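Long-range contacts in replication protein B (Plasmid RSF1010, PDB 3H20), which acts as the primase of a broad-host-range plasmid, making primers on single-stranded DNA for a replication that runs exclusively in leading-strand mode: residues A[92-97]-A[105-110]; A[74-79]-A[131-136]; A[223-228]-A[265-270]; A[249-254]-A[294-299]. One frame throughout, in Å; residues are numbered along the deposited sequence.

Interaction 1. Residues A[92-97]-A[105-110]; sequences REPALV and YQAWVK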
loop_
_atom_site.group_PDB
_atom_site.type_symbol
_atom_site.label_atom_id
_atom_site.label_comp_id
_atom_site.label_asym_id
_atom_site.label_seq_id
_atom_site.Cartn_x
_atom_site.Cartn_y
_atom_site.Cartn_z
ATOM N N ARG A 92 17.060 -13.176 -14.451
ATOM C CA ARG A 92 15.721 -12.554 -14.470
ATOM C C ARG A 92 15.237 -12.426 -15.927
ATOM O O ARG A 92 14.771 -11.354 -16.349
ATOM C CB ARG A 92 15.735 -11.174 -13.795
ATOM C CG ARG A 92 15.747 -11.188 -12.246
ATOM C CD ARG A 92 17.095 -11.633 -11.666
ATOM N NE ARG A 92 17.185 -11.235 -10.255
ATOM C CZ ARG A 92 17.938 -11.840 -9.338
ATOM N NH1 ARG A 92 18.704 -12.889 -9.667
ATOM N NH2 ARG A 92 17.928 -11.386 -8.089
ATOM N N GLU A 93 15.355 -13.513 -16.683
ATOM C CA GLU A 93 14.997 -13.509 -18.111
ATOM C C GLU A 93 13.500 -13.201 -18.248
ATOM O O GLU A 93 12.677 -13.836 -17.578
ATOM C CB GLU A 93 15.288 -14.866 -18.787
ATOM C CG GLU A 93 16.738 -15.367 -18.712
ATOM C CD GLU A 93 17.010 -16.267 -17.501
ATOM O OE1 GLU A 93 16.276 -16.187 -16.486
ATOM O OE2 GLU A 93 17.969 -17.061 -17.575
ATOM N N PRO A 94 13.162 -12.242 -19.103
ATOM C CA PRO A 94 11.759 -11.900 -19.362
ATOM C C PRO A 94 11.009 -13.050 -20.026
ATOM O O PRO A 94 11.564 -13.730 -20.891
ATOM C CB PRO A 94 11.865 -10.715 -20.323
ATOM C CG PRO A 94 13.171 -10.085 -19.993
ATOM C CD PRO A 94 14.086 -11.214 -19.611
ATOM N N ALA A 95 9.761 -13.260 -19.624
ATOM C CA ALA A 95 8.859 -14.141 -20.355
ATOM C C ALA A 95 8.318 -13.463 -21.608
ATOM O O ALA A 95 7.984 -14.126 -22.590
ATOM C CB ALA A 95 7.715 -14.592 -19.457
ATOM N N LEU A 96 8.235 -12.137 -21.568
ATOM C CA LEU A 96 8.019 -11.346 -22.774
ATOM C C LEU A 96 8.487 -9.908 -22.581
ATOM O O LEU A 96 8.548 -9.412 -21.456
ATOM C CB LEU A 96 6.542 -11.370 -23.173
ATOM C CG LEU A 96 5.544 -10.911 -22.108
ATOM C CD1 LEU A 96 4.389 -10.153 -22.743
ATOM C CD2 LEU A 96 5.036 -12.096 -21.302
ATOM N N VAL A 97 8.814 -9.244 -23.684
ATOM C CA VAL A 97 9.224 -7.834 -23.643
ATOM C C VAL A 97 8.350 -7.033 -24.606
ATOM O O VAL A 97 8.151 -7.435 -25.756
ATOM C CB VAL A 97 10.726 -7.664 -24.035
ATOM C CG1 VAL A 97 11.145 -6.172 -24.059
ATOM C CG2 VAL A 97 11.635 -8.440 -23.074
ATOM N N TYR A 105 10.863 0.145 -22.516
ATOM C CA TYR A 105 10.364 -1.241 -22.462
ATOM C C TYR A 105 9.662 -1.631 -21.162
ATOM O O TYR A 105 9.921 -1.065 -20.091
ATOM C CB TYR A 105 11.507 -2.249 -22.719
ATOM C CG TYR A 105 12.280 -2.010 -24.004
ATOM C CD1 TYR A 105 11.872 -2.592 -25.209
ATOM C CD2 TYR A 105 13.423 -1.219 -24.011
ATOM C CE1 TYR A 105 12.578 -2.375 -26.393
ATOM C CE2 TYR A 105 14.139 -0.989 -25.194
ATOM C CZ TYR A 105 13.702 -1.572 -26.379
ATOM O OH TYR A 105 14.400 -1.361 -27.541
ATOM N N GLN A 106 8.778 -2.618 -21.288
ATOM C CA GLN A 106 8.194 -3.357 -20.173
ATOM C C GLN A 106 8.591 -4.815 -20.302
ATOM O O GLN A 106 8.664 -5.353 -21.419
ATOM C CB GLN A 106 6.651 -3.293 -20.238
ATOM C CG GLN A 106 6.095 -1.986 -19.744
ATOM C CD GLN A 106 4.596 -1.861 -19.896
ATOM O OE1 GLN A 106 3.946 -2.669 -20.565
ATOM N NE2 GLN A 106 4.040 -0.836 -19.277
ATOM N N ALA A 107 8.830 -5.471 -19.171
ATOM C CA ALA A 107 9.038 -6.921 -19.175
ATOM C C ALA A 107 8.073 -7.605 -18.205
ATOM O O ALA A 107 7.792 -7.071 -17.131
ATOM C CB ALA A 107 10.494 -7.253 -18.809
ATOM N N TRP A 108 7.560 -8.773 -18.587
ATOM C CA TRP A 108 6.862 -9.645 -17.658
ATOM C C TRP A 108 7.818 -10.789 -17.340
ATOM O O TRP A 108 8.312 -11.457 -18.246
ATOM C CB TRP A 108 5.576 -10.214 -18.270
ATOM C CG TRP A 108 4.473 -9.180 -18.546
ATOM C CD1 TRP A 108 4.302 -8.456 -19.685
ATOM C CD2 TRP A 108 3.388 -8.819 -17.678
ATOM N NE1 TRP A 108 3.194 -7.643 -19.581
ATOM C CE2 TRP A 108 2.605 -7.856 -18.364
ATOM C CE3 TRP A 108 3.001 -9.211 -16.394
ATOM C CZ2 TRP A 108 1.461 -7.281 -17.806
ATOM C CZ3 TRP A 108 1.864 -8.628 -15.833
ATOM C CH2 TRP A 108 1.114 -7.671 -16.540
ATOM N N VAL A 109 8.102 -10.993 -16.057
ATOM C CA VAL A 109 8.989 -12.082 -15.614
ATOM C C VAL A 109 8.125 -13.168 -14.960
ATOM O O VAL A 109 7.356 -12.873 -14.031
ATOM C CB VAL A 109 10.049 -11.568 -14.600
ATOM C CG1 VAL A 109 10.968 -12.710 -14.095
ATOM C CG2 VAL A 109 10.883 -10.420 -15.191
ATOM N N LYS A 110 8.255 -14.408 -15.448
ATOM C CA LYS A 110 7.557 -15.559 -14.890
ATOM C C LYS A 110 8.452 -16.195 -13.827
ATOM O O LYS A 110 9.534 -16.713 -14.140
ATOM C CB LYS A 110 7.222 -16.598 -15.974
ATOM C CG LYS A 110 6.434 -17.824 -15.431
ATOM C CD LYS A 110 6.020 -18.812 -16.517
ATOM C CE LYS A 110 5.315 -20.026 -15.873
ATOM N NZ LYS A 110 4.737 -20.982 -16.866
HETATM O O HOH W 1 10.341 -15.274 -17.193
#

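Interaction 2. Residues A[74-79]-A[131-136]; sequences VLVDDL and YDADPA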
loop_
_atom_site.group_PDB
_atom_site.type_symbol
_atom_site.label_atom_id
_atom_site.label_comp_id
_atom_site.label_asym_id
_atom_site.label_seq_id
_atom_site.Cartn_x
_atom_site.Cartn_y
_atom_site.Cartn_z
ATOM N N VAL A 74 5.160 -11.335 -13.262
ATOM C CA VAL A 74 5.442 -10.069 -12.558
ATOM C C VAL A 74 5.874 -8.994 -13.559
ATOM O O VAL A 74 6.845 -9.192 -14.294
ATOM C CB VAL A 74 6.538 -10.278 -11.470
ATOM C CG1 VAL A 74 6.936 -8.952 -10.821
ATOM C CG2 VAL A 74 6.026 -11.242 -10.396
ATOM N N LEU A 75 5.161 -7.866 -13.578
ATOM C CA LEU A 75 5.484 -6.734 -14.471
ATOM C C LEU A 75 6.620 -5.851 -13.943
ATOM O O LEU A 75 6.597 -5.426 -12.778
ATOM C CB LEU A 75 4.240 -5.847 -14.700
ATOM C CG LEU A 75 4.398 -4.614 -15.608
ATOM C CD1 LEU A 75 4.648 -5.025 -17.053
ATOM C CD2 LEU A 75 3.182 -3.679 -15.537
ATOM N N VAL A 76 7.581 -5.554 -14.827
ATOM C CA VAL A 76 8.659 -4.584 -14.571
ATOM C C VAL A 76 8.606 -3.471 -15.640
ATOM O O VAL A 76 8.741 -3.742 -16.838
ATOM C CB VAL A 76 10.058 -5.270 -14.582
ATOM C CG1 VAL A 76 11.114 -4.339 -13.994
ATOM C CG2 VAL A 76 10.032 -6.575 -13.791
ATOM N N ASP A 77 8.414 -2.228 -15.193
ATOM C CA ASP A 77 8.047 -1.098 -16.059
ATOM C C ASP A 77 9.206 -0.091 -16.206
ATOM O O ASP A 77 10.042 0.022 -15.308
ATOM C CB ASP A 77 6.827 -0.399 -15.431
ATOM C CG ASP A 77 6.078 0.500 -16.404
ATOM O OD1 ASP A 77 6.241 0.346 -17.632
ATOM O OD2 ASP A 77 5.323 1.375 -15.923
ATOM N N ASP A 78 9.253 0.619 -17.338
ATOM C CA ASP A 78 10.201 1.733 -17.584
ATOM C C ASP A 78 11.673 1.278 -17.650
ATOM O O ASP A 78 12.541 1.858 -17.005
ATOM C CB ASP A 78 9.997 2.879 -16.561
ATOM C CG ASP A 78 10.508 4.245 -17.056
ATOM O OD1 ASP A 78 10.477 4.526 -18.280
ATOM O OD2 ASP A 78 10.908 5.075 -16.206
ATOM N N LEU A 79 11.939 0.252 -18.459
ATOM C CA LEU A 79 13.283 -0.319 -18.623
ATOM C C LEU A 79 13.959 0.129 -19.926
ATOM O O LEU A 79 13.291 0.320 -20.938
ATOM C CB LEU A 79 13.202 -1.861 -18.616
ATOM C CG LEU A 79 12.727 -2.558 -17.330
ATOM C CD1 LEU A 79 12.287 -3.981 -17.641
ATOM C CD2 LEU A 79 13.814 -2.541 -16.249
ATOM N N TYR A 131 16.521 -3.117 -10.563
ATOM C CA TYR A 131 16.828 -2.515 -11.858
ATOM C C TYR A 131 16.450 -1.028 -11.950
ATOM O O TYR A 131 16.379 -0.479 -13.045
ATOM C CB TYR A 131 16.232 -3.381 -13.002
ATOM C CG TYR A 131 16.738 -4.808 -12.891
ATOM C CD1 TYR A 131 18.071 -5.109 -13.189
ATOM C CD2 TYR A 131 15.919 -5.838 -12.411
ATOM C CE1 TYR A 131 18.572 -6.398 -13.050
ATOM C CE2 TYR A 131 16.418 -7.150 -12.269
ATOM C CZ TYR A 131 17.752 -7.408 -12.584
ATOM O OH TYR A 131 18.284 -8.670 -12.442
ATOM N N ASP A 132 16.244 -0.390 -10.792
ATOM C CA ASP A 132 15.872 1.043 -10.691
ATOM C C ASP A 132 14.765 1.384 -11.710
ATOM O O ASP A 132 14.850 2.360 -12.453
ATOM C CB ASP A 132 17.121 1.946 -10.837
ATOM C CG ASP A 132 16.903 3.391 -10.341
ATOM O OD1 ASP A 132 15.912 3.700 -9.641
ATOM O OD2 ASP A 132 17.770 4.229 -10.646
ATOM N N ALA A 133 13.735 0.543 -11.739
ATOM C CA ALA A 133 12.581 0.741 -12.596
ATOM C C ALA A 133 11.522 1.601 -11.884
ATOM O O ALA A 133 11.783 2.145 -10.807
ATOM C CB ALA A 133 12.019 -0.610 -13.025
ATOM N N ASP A 134 10.346 1.751 -12.490
ATOM C CA ASP A 134 9.292 2.604 -11.911
ATOM C C ASP A 134 8.651 1.923 -10.694
ATOM O O ASP A 134 7.954 0.915 -10.846
ATOM C CB ASP A 134 8.224 2.942 -12.973
ATOM C CG ASP A 134 7.309 4.102 -12.557
ATOM O OD1 ASP A 134 7.175 4.374 -11.343
ATOM O OD2 ASP A 134 6.702 4.732 -13.455
ATOM N N PRO A 135 8.873 2.474 -9.484
ATOM C CA PRO A 135 8.321 1.846 -8.279
ATOM C C PRO A 135 6.791 1.942 -8.190
ATOM O O PRO A 135 6.157 1.096 -7.552
ATOM C CB PRO A 135 8.963 2.645 -7.140
ATOM C CG PRO A 135 9.229 3.994 -7.729
ATOM C CD PRO A 135 9.606 3.718 -9.168
ATOM N N ALA A 136 6.209 2.965 -8.819
ATOM C CA ALA A 136 4.762 3.170 -8.804
ATOM C C ALA A 136 4.035 2.081 -9.584
ATOM O O ALA A 136 2.839 1.858 -9.376
ATOM C CB ALA A 136 4.412 4.544 -9.355
HETATM O O HOH W 2 8.256 -1.610 -12.433
HETATM O O HOH W 3 13.777 3.279 -15.066
#

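Interaction 3. Residues A[223-228]-A[265-270]; sequences EYRSEM and AEASPA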
loop_
_atom_site.group_PDB
_atom_site.type_symbol
_atom_site.label_atom_id
_atom_site.label_comp_id
_atom_site.label_asym_id
_atom_site.label_seq_id
_atom_site.Cartn_x
_atom_site.Cartn_y
_atom_site.Cartn_z
ATOM N N GLU A 223 -7.053 6.475 30.048
ATOM C CA GLU A 223 -6.209 7.645 29.835
ATOM C C GLU A 223 -5.651 8.171 31.162
ATOM O O GLU A 223 -4.460 8.474 31.274
ATOM C CB GLU A 223 -7.047 8.731 29.155
ATOM C CG GLU A 223 -6.278 9.743 28.336
ATOM C CD GLU A 223 -7.195 10.652 27.535
ATOM O OE1 GLU A 223 -8.197 10.143 26.981
ATOM O OE2 GLU A 223 -6.907 11.869 27.447
ATOM N N TYR A 224 -6.528 8.266 32.159
ATOM C CA TYR A 224 -6.151 8.691 33.506
ATOM C C TYR A 224 -5.140 7.732 34.145
ATOM O O TYR A 224 -4.101 8.164 34.645
ATOM C CB TYR A 224 -7.402 8.849 34.381
ATOM C CG TYR A 224 -7.119 9.033 35.856
ATOM C CD1 TYR A 224 -6.783 10.287 36.378
ATOM C CD2 TYR A 224 -7.202 7.953 36.734
ATOM C CE1 TYR A 224 -6.523 10.451 37.739
ATOM C CE2 TYR A 224 -6.943 8.106 38.083
ATOM C CZ TYR A 224 -6.604 9.351 38.578
ATOM O OH TYR A 224 -6.348 9.483 39.918
ATOM N N ARG A 225 -5.444 6.433 34.102
ATOM C CA ARG A 225 -4.577 5.402 34.677
ATOM C C ARG A 225 -3.192 5.378 34.027
ATOM O O ARG A 225 -2.182 5.180 34.708
ATOM C CB ARG A 225 -5.246 4.028 34.585
ATOM C CG ARG A 225 -6.528 3.911 35.404
ATOM C CD ARG A 225 -7.421 2.787 34.897
ATOM N NE ARG A 225 -6.963 1.471 35.338
ATOM C CZ ARG A 225 -7.363 0.870 36.457
ATOM N NH1 ARG A 225 -8.238 1.454 37.270
ATOM N NH2 ARG A 225 -6.883 -0.326 36.767
ATOM N N SER A 226 -3.155 5.588 32.711
ATOM C CA SER A 226 -1.901 5.648 31.956
ATOM C C SER A 226 -0.985 6.770 32.458
ATOM O O SER A 226 0.194 6.535 32.731
ATOM C CB SER A 226 -2.187 5.823 30.463
ATOM O OG SER A 226 -1.067 5.442 29.684
ATOM N N GLU A 227 -1.538 7.976 32.590
ATOM C CA GLU A 227 -0.789 9.124 33.108
ATOM C C GLU A 227 -0.317 8.887 34.547
ATOM O O GLU A 227 0.842 9.156 34.876
ATOM C CB GLU A 227 -1.620 10.415 33.031
ATOM C CG GLU A 227 -2.028 10.859 31.616
ATOM C CD GLU A 227 -0.845 11.122 30.687
ATOM O OE1 GLU A 227 0.183 11.667 31.146
ATOM O OE2 GLU A 227 -0.943 10.786 29.486
ATOM N N MET A 228 -1.213 8.374 35.392
ATOM C CA MET A 228 -0.909 8.131 36.805
ATOM C C MET A 228 0.252 7.155 37.020
ATOM O O MET A 228 1.106 7.389 37.878
ATOM C CB MET A 228 -2.155 7.645 37.560
ATOM C CG MET A 228 -3.243 8.701 37.738
ATOM S SD MET A 228 -2.759 10.083 38.795
ATOM C CE MET A 228 -2.869 9.294 40.413
ATOM N N ALA A 265 -13.070 9.364 40.581
ATOM C CA ALA A 265 -13.956 8.660 41.507
ATOM C C ALA A 265 -13.684 7.157 41.530
ATOM O O ALA A 265 -13.799 6.517 42.576
ATOM C CB ALA A 265 -15.410 8.938 41.170
ATOM N N GLU A 266 -13.307 6.607 40.376
ATOM C CA GLU A 266 -13.093 5.167 40.225
ATOM C C GLU A 266 -11.677 4.720 40.592
ATOM O O GLU A 266 -11.505 3.659 41.193
ATOM C CB GLU A 266 -13.409 4.736 38.788
ATOM C CG GLU A 266 -13.484 3.225 38.570
ATOM C CD GLU A 266 -14.724 2.596 39.189
ATOM O OE1 GLU A 266 -15.779 3.269 39.228
ATOM O OE2 GLU A 266 -14.648 1.427 39.631
ATOM N N ALA A 267 -10.673 5.529 40.244
ATOM C CA ALA A 267 -9.279 5.068 40.246
ATOM C C ALA A 267 -8.263 5.868 41.077
ATOM O O ALA A 267 -7.129 5.421 41.239
ATOM C CB ALA A 267 -8.777 4.918 38.797
ATOM N N SER A 268 -8.652 7.034 41.597
ATOM C CA SER A 268 -7.718 7.890 42.345
ATOM C C SER A 268 -7.384 7.368 43.738
ATOM O O SER A 268 -8.276 7.234 44.576
ATOM C CB SER A 268 -8.241 9.328 42.459
ATOM O OG SER A 268 -7.437 10.085 43.354
ATOM N N PRO A 269 -6.095 7.079 43.994
ATOM C CA PRO A 269 -5.689 6.724 45.356
ATOM C C PRO A 269 -5.873 7.888 46.331
ATOM O O PRO A 269 -6.279 7.658 47.467
ATOM C CB PRO A 269 -4.206 6.360 45.212
ATOM C CG PRO A 269 -3.764 7.011 43.951
ATOM C CD PRO A 269 -4.962 7.034 43.047
ATOM N N ALA A 270 -5.597 9.119 45.891
ATOM C CA ALA A 270 -5.785 10.301 46.745
ATOM C C ALA A 270 -7.247 10.472 47.177
ATOM O O ALA A 270 -7.525 10.878 48.311
ATOM C CB ALA A 270 -5.277 11.568 46.054
#

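Interaction 4. Residues A[249-254]-A[294-299]; sequences KLASRG and PSVQLA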
loop_
_atom_site.group_PDB
_atom_site.type_symbol
_atom_site.label_atom_id
_atom_site.label_comp_id
_atom_site.label_asym_id
_atom_site.label_seq_id
_atom_site.Cartn_x
_atom_site.Cartn_y
_atom_site.Cartn_z
ATOM N N LYS A 249 -3.735 17.075 31.966
ATOM C CA LYS A 249 -3.436 16.421 30.689
ATOM C C LYS A 249 -4.708 15.988 29.962
ATOM O O LYS A 249 -4.882 16.300 28.784
ATOM C CB LYS A 249 -2.485 15.238 30.887
ATOM C CG LYS A 249 -1.017 15.637 30.946
ATOM C CD LYS A 249 -0.210 14.656 31.780
ATOM C CE LYS A 249 1.289 14.751 31.492
ATOM N NZ LYS A 249 1.859 16.099 31.791
ATOM N N LEU A 250 -5.594 15.293 30.677
ATOM C CA LEU A 250 -6.912 14.910 30.160
ATOM C C LEU A 250 -7.761 16.105 29.701
ATOM O O LEU A 250 -8.371 16.053 28.633
ATOM C CB LEU A 250 -7.681 14.078 31.198
ATOM C CG LEU A 250 -7.562 12.548 31.135
ATOM C CD1 LEU A 250 -6.123 12.073 31.318
ATOM C CD2 LEU A 250 -8.490 11.890 32.174
ATOM N N ALA A 251 -7.789 17.175 30.495
ATOM C CA ALA A 251 -8.557 18.384 30.141
ATOM C C ALA A 251 -7.972 19.112 28.926
ATOM O O ALA A 251 -8.718 19.623 28.087
ATOM C CB ALA A 251 -8.656 19.330 31.323
ATOM N N SER A 252 -6.642 19.152 28.837
ATOM C CA SER A 252 -5.952 19.747 27.690
ATOM C C SER A 252 -6.224 18.984 26.393
ATOM O O SER A 252 -6.150 19.559 25.299
ATOM C CB SER A 252 -4.449 19.806 27.946
ATOM O OG SER A 252 -4.134 20.851 28.852
ATOM N N ARG A 253 -6.524 17.692 26.521
ATOM C CA ARG A 253 -6.810 16.833 25.369
ATOM C C ARG A 253 -8.318 16.736 25.083
ATOM O O ARG A 253 -8.749 15.960 24.226
ATOM C CB ARG A 253 -6.155 15.454 25.549
ATOM C CG ARG A 253 -4.626 15.517 25.481
ATOM C CD ARG A 253 -3.924 14.304 26.102
ATOM N NE ARG A 253 -2.529 14.626 26.431
ATOM C CZ ARG A 253 -1.669 13.818 27.059
ATOM N NH1 ARG A 253 -2.031 12.599 27.446
ATOM N NH2 ARG A 253 -0.431 14.237 27.297
ATOM N N GLY A 254 -9.107 17.543 25.796
ATOM C CA GLY A 254 -10.528 17.722 25.496
ATOM C C GLY A 254 -11.522 16.943 26.341
ATOM O O GLY A 254 -12.732 16.999 26.088
ATOM N N PRO A 294 -4.334 28.867 32.265
ATOM C CA PRO A 294 -4.142 29.393 30.912
ATOM C C PRO A 294 -3.749 28.276 29.937
ATOM O O PRO A 294 -4.254 28.244 28.816
ATOM C CB PRO A 294 -2.981 30.389 31.065
ATOM C CG PRO A 294 -2.889 30.687 32.516
ATOM C CD PRO A 294 -3.508 29.565 33.270
ATOM N N SER A 295 -2.888 27.359 30.381
ATOM C CA SER A 295 -2.443 26.233 29.551
ATOM C C SER A 295 -3.608 25.377 29.068
ATOM O O SER A 295 -3.688 25.036 27.892
ATOM C CB SER A 295 -1.420 25.367 30.301
ATOM O OG SER A 295 -1.994 24.787 31.465
ATOM N N VAL A 296 -4.521 25.060 29.985
ATOM C CA VAL A 296 -5.677 24.228 29.689
ATOM C C VAL A 296 -6.661 24.983 28.801
ATOM O O VAL A 296 -7.123 24.441 27.797
ATOM C CB VAL A 296 -6.351 23.727 30.995
ATOM C CG1 VAL A 296 -7.651 23.001 30.700
ATOM C CG2 VAL A 296 -5.400 22.815 31.739
ATOM N N GLN A 297 -6.926 26.242 29.149
ATOM C CA GLN A 297 -7.815 27.106 28.366
ATOM C C GLN A 297 -7.357 27.274 26.914
ATOM O O GLN A 297 -8.178 27.177 25.987
ATOM C CB GLN A 297 -7.988 28.474 29.045
ATOM C CG GLN A 297 -8.924 28.443 30.256
ATOM C CD GLN A 297 -9.041 29.784 30.957
ATOM O OE1 GLN A 297 -8.421 30.777 30.550
ATOM N NE2 GLN A 297 -9.836 29.823 32.018
ATOM N N LEU A 298 -6.066 27.517 26.717
ATOM C CA LEU A 298 -5.494 27.645 25.367
ATOM C C LEU A 298 -5.519 26.331 24.575
ATOM O O LEU A 298 -5.909 26.316 23.402
ATOM C CB LEU A 298 -4.070 28.236 25.414
ATOM C CG LEU A 298 -3.374 28.494 24.064
ATOM C CD1 LEU A 298 -4.196 29.442 23.168
ATOM C CD2 LEU A 298 -1.960 29.035 24.245
ATOM N N ALA A 299 -5.093 25.235 25.207
ATOM C CA ALA A 299 -5.130 23.922 24.573
ATOM C C ALA A 299 -6.548 23.573 24.110
ATOM O O ALA A 299 -6.739 23.169 22.966
ATOM C CB ALA A 299 -4.582 22.850 25.507
HETATM O O HOH W 4 -2.065 22.341 28.106
#

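Interaction 1. Residues A[92-97]-A[105-110]
Backbone bonds join A95 and L96 to W108 at the open end of an antiparallel hairpin. A95 N gives a short bond to W108 O (2.7 Å); the donor lies nearly in line with the carbonyl, while its N-H is bent from the line (142°). L96 N adds a weak bond to the same oxygen. With two residues facing one, this is a classic beta bulge. W108 N returns a bond to L96 O at 3.1 Å. Beyond the bulge, water 1 links E93 O to K110 N.

Among the apolar contacts, L96 lies alongside W108, both pointing the same way. With L96 CG between its own backbone N and carbonyl carbon (chi1 56°), the isobutyl group is laid along W108, CD2 on W108 CB and CD1 3.5 Å from W108 CD1. Cutting L96 back to an alanine removes CG and both methyls and would probably leave W108 CB and the CD1 side of the indole without this neighbour. On the other face, P94 CB meets A107 CB at 4.0 Å, and V97 CG1 approaches the ring of Y105 obliquely.

L96 and W108 pack toward helix 6-17, whereas P94, V97, Y105 and V109 touch helix 81-89. The hairpin thus fills the middle of its four-stranded sheet, between strands 73-79 and 167-170.

Interaction 2. Residues A[74-79]-A[131-136]
A133 sets its methyl against the end of strand 73-79. A133 CB is pressed against D77 O at 3.1 Å, a tight contact, and also meets V76 CG1 (4.0 Å) and L79 CD2. The same L79 methyl reaches Y131 CB at 4.1 Å, the two side chains crossing at a slant. These apolar contacts sit beside M87 of helix 81-89, which touches both L79 and Y131. D78 CB rests on D134 CB at 4.0 Å.

The polar links are backbone ones. D134 N points almost straight at D77 O, but at 3.3 Å the bond is weak. Water 2 accepts from D77 N and donates to D134 O, and water 3 lies between D78 O and D132 O. D134 OD1 accepts from A136 N, which approaches from above the carboxylate plane and forms an Asx turn.

D77 OD2 lies 4.4 Å from D134 OD2. D77 has partners for both oxygens: OD1 takes Q106 NE2 and OD2 takes S137 OG, which fixes the carboxylate's rotation. The side chain of D77 lies about 5 Å from the bound diphosphate. D77, D78 and D134 thus gather beside this ligand, consistent with a primase's divalent-metal site, while the weak backbone bond, two waters and apolar contacts hold the loop.

Interaction 3. Residues A[223-228]-A[265-270]
Y224 directs its ring from helix 220-234 into the break between helices 257-267 and 269-272. Its CG stands anti to the backbone N (chi1 169°), which carries the phenol away from its own helix. A267 CB then meets the ring at its edge, near the ring plane, with CE2 as its closest atom at 3.7 Å. Farther out, the hydroxyl passes S268, with Y224 OH 3.2 Å from S268 CB. The hydroxyl's polar partner is D243 OD1 of helix 239-252, and S268 OG is bonded to D243 OD2, so one carboxylate holds both groups.

M228, one turn on, lays its CG over a face of the tyrosine ring, 3.5 Å above the plane and toward the rim. Its chain bends twice, and the methyl meets P269 tip to tip, M228 CE lying 4.1 Å from P269 CD. R225 comes to A267 from another direction: its chain folds at chi3, and NH1 stands 3.8 Å from A267 CB, the guanidinium oblique to the methyl. A phenylalanine in place of Y224 would keep the ring packing but lose the hydroxyl, and would probably leave D243 OD1 without this mate.

S268 follows the last turn of helix 257-267 and is also the N-cap of the next, its OG accepting from L271 N. A serine cap joined to a buried tyrosine through a shared aspartate probably helps to fix the joint between two helices. The arrangement is helix-bundle packing, in which helix 220-234 packs against the corner between helices 257-267 and 269-272 within the C-terminal helix bundle.

Interaction 4. Residues A[249-254]-A[294-299]
S252 and A251, on the last turn of helix 239-252, meet V296 and A299 on the first turns of helix 294-304. The two methyls of V296 divide the work: CG1, anti to the backbone N (chi1 173°), goes to A251 CB at 3.9 Å, while CG2 lies 3.7 Å from S252 OG. A299, one turn farther along, sets its methyl against the serine, with A299 CB 3.9 Å from S252 CB and 3.7 Å from S252 O. The helices come close here, S252 CA and V296 CA being 4.9 Å apart, a closeness allowed by the small side chains of A251, S252 and A299.

No direct hydrogen bond joins the segments. Water 4 bridges them instead, 2.7 Å from S252 OG and giving a weak bond to S295 O. The serine hydroxyl is bonded to Q248 O of its own helix as well, and Q248 NE2 makes a weak bond to S295 OG, so a second residue of helix 239-252 reaches across. From helix 294-304, R300 NH1 donates to A251 O.

Behind the apolar pair, V290 of helix 279-291 touches both A251 and V296, and I260 of helix 257-267 touches A251. Helix 239-252 ends just beyond in a Schellman motif, with G254 at the C-prime position. This is small-residue packing between helix ends, joining the last modelled helix, 294-304, to helix 239-252 in the helical bundle.

Interaction 2 opens first along the chain, at strand 73-79, and closes after helix 117-130; the loop it spans contains interaction 1, the hairpin 96-99/104-110. The two touch directly, since strand 104-110 lies beside strand 73-79 in one sheet of the N-terminal primase domain: interaction 1 pairs two strands of the sheet, and interaction 2 ties its edge strand 73-79 to the loop that follows helix 117-130. Both close before the long helix 179-206. Interactions 3 and 4 follow in the helical part, where their segments alternate and the loops cross: helix 220-234 reaches the 267-269 corner, and helix 239-252 reaches helix 294-304. A salt bridge from E227 to R253 joins them, about 50 to 62 Å from the first pair, centre to centre.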